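PDB 4Z7R: coenzyme PQQ synthesis protein B from Methylobacterium extorquens, which may take part in transporting pyrroloquinoline quinone (PQQ) or its precursor to the periplasm and has a zinc-binding metallo-beta-lactamase fold. Local coordinates for residues 248-253 / 261-266. Numbering follows the deposited sequence.
Sequences GSIASL and RVFVHI. With ZN (zinc ion), chain D.
Phe263 meets Ser249 and Ile250 where the short helix 249-252 packs on strand 260-264 of a metallo-beta-lactamase fold. This is the close-packed, buried part of the contact. The helix reaches the ring at its edge: Ile250 CG1 lies in the ring plane, 3.7 Å from Phe263 CZ, and the two side chains run at about a right angle. Ser249 OG comes to the same edge, 3.8 Å from Phe263 CE1. Trp288 of strand 288-290 stacks on the Phe263 ring and also touches Ile250 and Leu253.

The other end is looser and more polar, and Arg261 is partly exposed. Its chain is extended from CG to NE and carries the guanidinium to the backbone of Leu253. There Arg261 NH2 donates to Leu253 O at 2.8 Å, with a fairly straight N-H...O angle of 164°. The acceptor lies in the guanidinium plane. NH2 also bonds Ile256 O, so two backbone carbonyls grip one nitrogen.

Just past the strand, His265 NE2 binds zinc at 2.1 Å, with Asp92 as a second protein ligand. Beside Arg261, a water donates to Ile250 O at 2.7 Å and weakly accepts from Arg261 NE.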
ATOM      1  N   GLY A 248     -26.740 -17.397  -7.983  0.95 15.73           N
ATOM      2  CA  GLY A 248     -25.405 -17.035  -7.537  0.93 14.29           C
ATOM      3  C   GLY A 248     -24.305 -17.648  -8.382  1.00 12.66           C
ATOM      4  O   GLY A 248     -24.575 -18.431  -9.288  0.86 12.38           O
ATOM      5  N   SER A 249     -23.061 -17.291  -8.078  1.00 11.74           N
ATOM      6  CA  SER A 249     -21.914 -17.739  -8.863  1.00 10.66           C
ATOM      7  C   SER A 249     -21.662 -19.242  -8.743  0.93 10.14           C
ATOM      8  O   SER A 249     -21.345 -19.899  -9.734  0.80 10.25           O
ATOM      9  CB  SER A 249     -20.661 -16.965  -8.448  0.96 10.48           C
ATOM     10  OG  SER A 249     -20.371 -17.163  -7.075  0.84 10.28           O
ATOM     11  N   ILE A 250     -21.803 -19.784  -7.538  1.00 10.22           N
ATOM     12  CA  ILE A 250     -21.580 -21.210  -7.320  1.00 10.11           C
ATOM     13  C   ILE A 250     -22.540 -22.050  -8.166  0.67 10.97           C
ATOM     14  O   ILE A 250     -22.123 -22.981  -8.858  0.90 11.32           O
ATOM     15  CB  ILE A 250     -21.736 -21.589  -5.840  0.89 10.41           C
ATOM     16  CG1 ILE A 250     -20.707 -20.839  -4.988  0.94 10.40           C
ATOM     17  CG2 ILE A 250     -21.588 -23.095  -5.659  1.00 10.50           C
ATOM     18  CD1 ILE A 250     -20.825 -21.106  -3.497  0.94 10.10           C
ATOM     19  N   ALA A 251     -23.822 -21.705  -8.121  1.00 11.96           N
ATOM     20  CA  ALA A 251     -24.826 -22.402  -8.913  1.00 11.34           C
ATOM     21  C   ALA A 251     -24.624 -22.160 -10.407  0.87 10.62           C
ATOM     22  O   ALA A 251     -24.751 -23.079 -11.213  0.74 10.48           O
ATOM     23  CB  ALA A 251     -26.222 -21.975  -8.494  1.00 12.46           C
ATOM     24  N   SER A 252     -24.311 -20.920 -10.772  1.00 10.38           N
ATOM     25  CA  SER A 252     -24.172 -20.557 -12.179  0.88 11.61           C
ATOM     26  C   SER A 252     -22.989 -21.260 -12.840  0.84 12.29           C
ATOM     27  O   SER A 252     -23.014 -21.522 -14.037  0.73 13.27           O
ATOM     28  CB  SER A 252     -24.019 -19.040 -12.331  1.00 10.81           C
ATOM     29  OG  SER A 252     -25.185 -18.361 -11.891  0.74 11.18           O
ATOM     30  N   LEU A 253     -21.958 -21.562 -12.055  1.00 12.39           N
ATOM     31  CA  LEU A 253     -20.732 -22.150 -12.589  0.93 13.20           C
ATOM     32  C   LEU A 253     -20.648 -23.657 -12.362  0.94 13.78           C
ATOM     33  O   LEU A 253     -19.671 -24.294 -12.751  0.78 13.83           O
ATOM     34  CB  LEU A 253     -19.515 -21.464 -11.962  1.00 12.86           C
ATOM     35  CG  LEU A 253     -19.309 -19.992 -12.333  0.84 12.09           C
ATOM     36  CD1 LEU A 253     -18.250 -19.348 -11.450  1.00 11.63           C
ATOM     37  CD2 LEU A 253     -18.925 -19.867 -13.799  1.00 11.63           C
ATOM     38  N   ARG A 261     -11.658 -24.802  -8.502  1.00 10.26           N
ATOM     39  CA  ARG A 261     -12.427 -23.585  -8.269  0.88 10.01           C
ATOM     40  C   ARG A 261     -11.902 -22.857  -7.040  0.70  9.41           C
ATOM     41  O   ARG A 261     -11.862 -23.426  -5.952  1.00  8.31           O
ATOM     42  CB  ARG A 261     -13.915 -23.902  -8.084  0.97 10.53           C
ATOM     43  CG  ARG A 261     -14.640 -24.401  -9.328  0.94 11.44           C
ATOM     44  CD  ARG A 261     -15.990 -25.005  -8.951  0.83 12.35           C
ATOM     45  NE  ARG A 261     -16.894 -25.148 -10.092  0.90 13.12           N
ATOM     46  CZ  ARG A 261     -16.841 -26.143 -10.970  0.81 13.63           C
ATOM     47  NH1 ARG A 261     -15.923 -27.091 -10.845  0.95 13.25           N
ATOM     48  NH2 ARG A 261     -17.707 -26.192 -11.974  0.72 14.01           N
ATOM     49  N   VAL A 262     -11.480 -21.610  -7.219  1.00  9.81           N
ATOM     50  CA  VAL A 262     -10.931 -20.826  -6.117  1.00 10.62           C
ATOM     51  C   VAL A 262     -11.549 -19.433  -6.053  1.00  9.78           C
ATOM     52  O   VAL A 262     -11.564 -18.705  -7.045  0.96 10.70           O
ATOM     53  CB  VAL A 262      -9.395 -20.675  -6.228  0.97 11.97           C
ATOM     54  CG1 VAL A 262      -8.846 -19.935  -5.012  1.00 12.62           C
ATOM     55  CG2 VAL A 262      -8.725 -22.033  -6.382  0.98 12.85           C
ATOM     56  N   PHE A 263     -12.070 -19.070  -4.886  0.98 10.02           N
ATOM     57  CA  PHE A 263     -12.579 -17.723  -4.672  0.81  9.23           C
ATOM     58  C   PHE A 263     -11.459 -16.785  -4.253  0.83  8.36           C
ATOM     59  O   PHE A 263     -10.700 -17.096  -3.341  0.94  8.03           O
ATOM     60  CB  PHE A 263     -13.679 -17.709  -3.607  1.00  9.06           C
ATOM     61  CG  PHE A 263     -15.025 -18.136  -4.112  0.91  8.69           C
ATOM     62  CD1 PHE A 263     -15.643 -17.439  -5.138  1.00  8.79           C
ATOM     63  CD2 PHE A 263     -15.682 -19.213  -3.546  1.00  8.23           C
ATOM     64  CE1 PHE A 263     -16.891 -17.821  -5.601  0.90  8.96           C
ATOM     65  CE2 PHE A 263     -16.931 -19.597  -4.001  0.99  9.17           C
ATOM     66  CZ  PHE A 263     -17.533 -18.902  -5.032  0.74  9.27           C
ATOM     67  N   VAL A 264     -11.357 -15.646  -4.928  1.00  8.36           N
ATOM     68  CA  VAL A 264     -10.467 -14.572  -4.507  1.00  8.98           C
ATOM     69  C   VAL A 264     -11.275 -13.285  -4.358  0.82  9.25           C
ATOM     70  O   VAL A 264     -12.492 -13.292  -4.555  0.93  9.38           O
ATOM     71  CB  VAL A 264      -9.309 -14.356  -5.508  0.88  9.88           C
ATOM     72  CG1 VAL A 264      -8.468 -15.618  -5.622  0.84 10.01           C
ATOM     73  CG2 VAL A 264      -9.848 -13.951  -6.873  0.93 11.04           C
ATOM     74  N   HIS A 265     -10.599 -12.192  -4.009  1.00  9.27           N
ATOM     75  CA  HIS A 265     -11.237 -10.884  -3.867  0.92  9.71           C
ATOM     76  C   HIS A 265     -12.390 -10.942  -2.869  0.94  8.74           C
ATOM     77  O   HIS A 265     -13.476 -10.427  -3.129  0.93  8.96           O
ATOM     78  CB  HIS A 265     -11.738 -10.382  -5.229  0.97 10.62           C
ATOM     79  CG  HIS A 265     -12.067  -8.923  -5.256  0.61 11.05           C
ATOM     80  ND1 HIS A 265     -13.291  -8.428  -4.857  0.86 11.61           N
ATOM     81  CD2 HIS A 265     -11.337  -7.853  -5.649  0.73 11.35           C
ATOM     82  CE1 HIS A 265     -13.297  -7.115  -4.996  0.91 12.01           C
ATOM     83  NE2 HIS A 265     -12.123  -6.740  -5.474  0.79 11.90           N
ATOM     84  N   ILE A 266     -12.149 -11.589  -1.734  1.00  7.86           N
ATOM     85  CA  ILE A 266     -13.170 -11.770  -0.708  1.00  8.24           C
ATOM     86  C   ILE A 266     -13.226 -10.591   0.265  0.87  8.80           C
ATOM     87  O   ILE A 266     -12.221 -10.240   0.877  1.00  8.57           O
ATOM     88  CB  ILE A 266     -12.924 -13.071   0.069  0.75  8.63           C
ATOM     89  CG1 ILE A 266     -12.823 -14.244  -0.912  1.00  9.45           C
ATOM     90  CG2 ILE A 266     -14.032 -13.307   1.077  0.98  8.47           C
ATOM     91  CD1 ILE A 266     -12.108 -15.451  -0.360  0.73  9.88           C
TER
HETATM   92 ZN    ZN D 302     -11.626  -4.697  -5.636  0.53 23.38          ZN
HETATM   93  O   HOH W   1     -19.608 -24.012  -8.972  1.00 10.84           O
HETATM   94  O   HOH W   2     -12.987  -3.909  -4.003  1.00 21.81           O
HETATM   95  O   HOH W   3     -11.521  -4.503  -7.655  0.87 27.25           O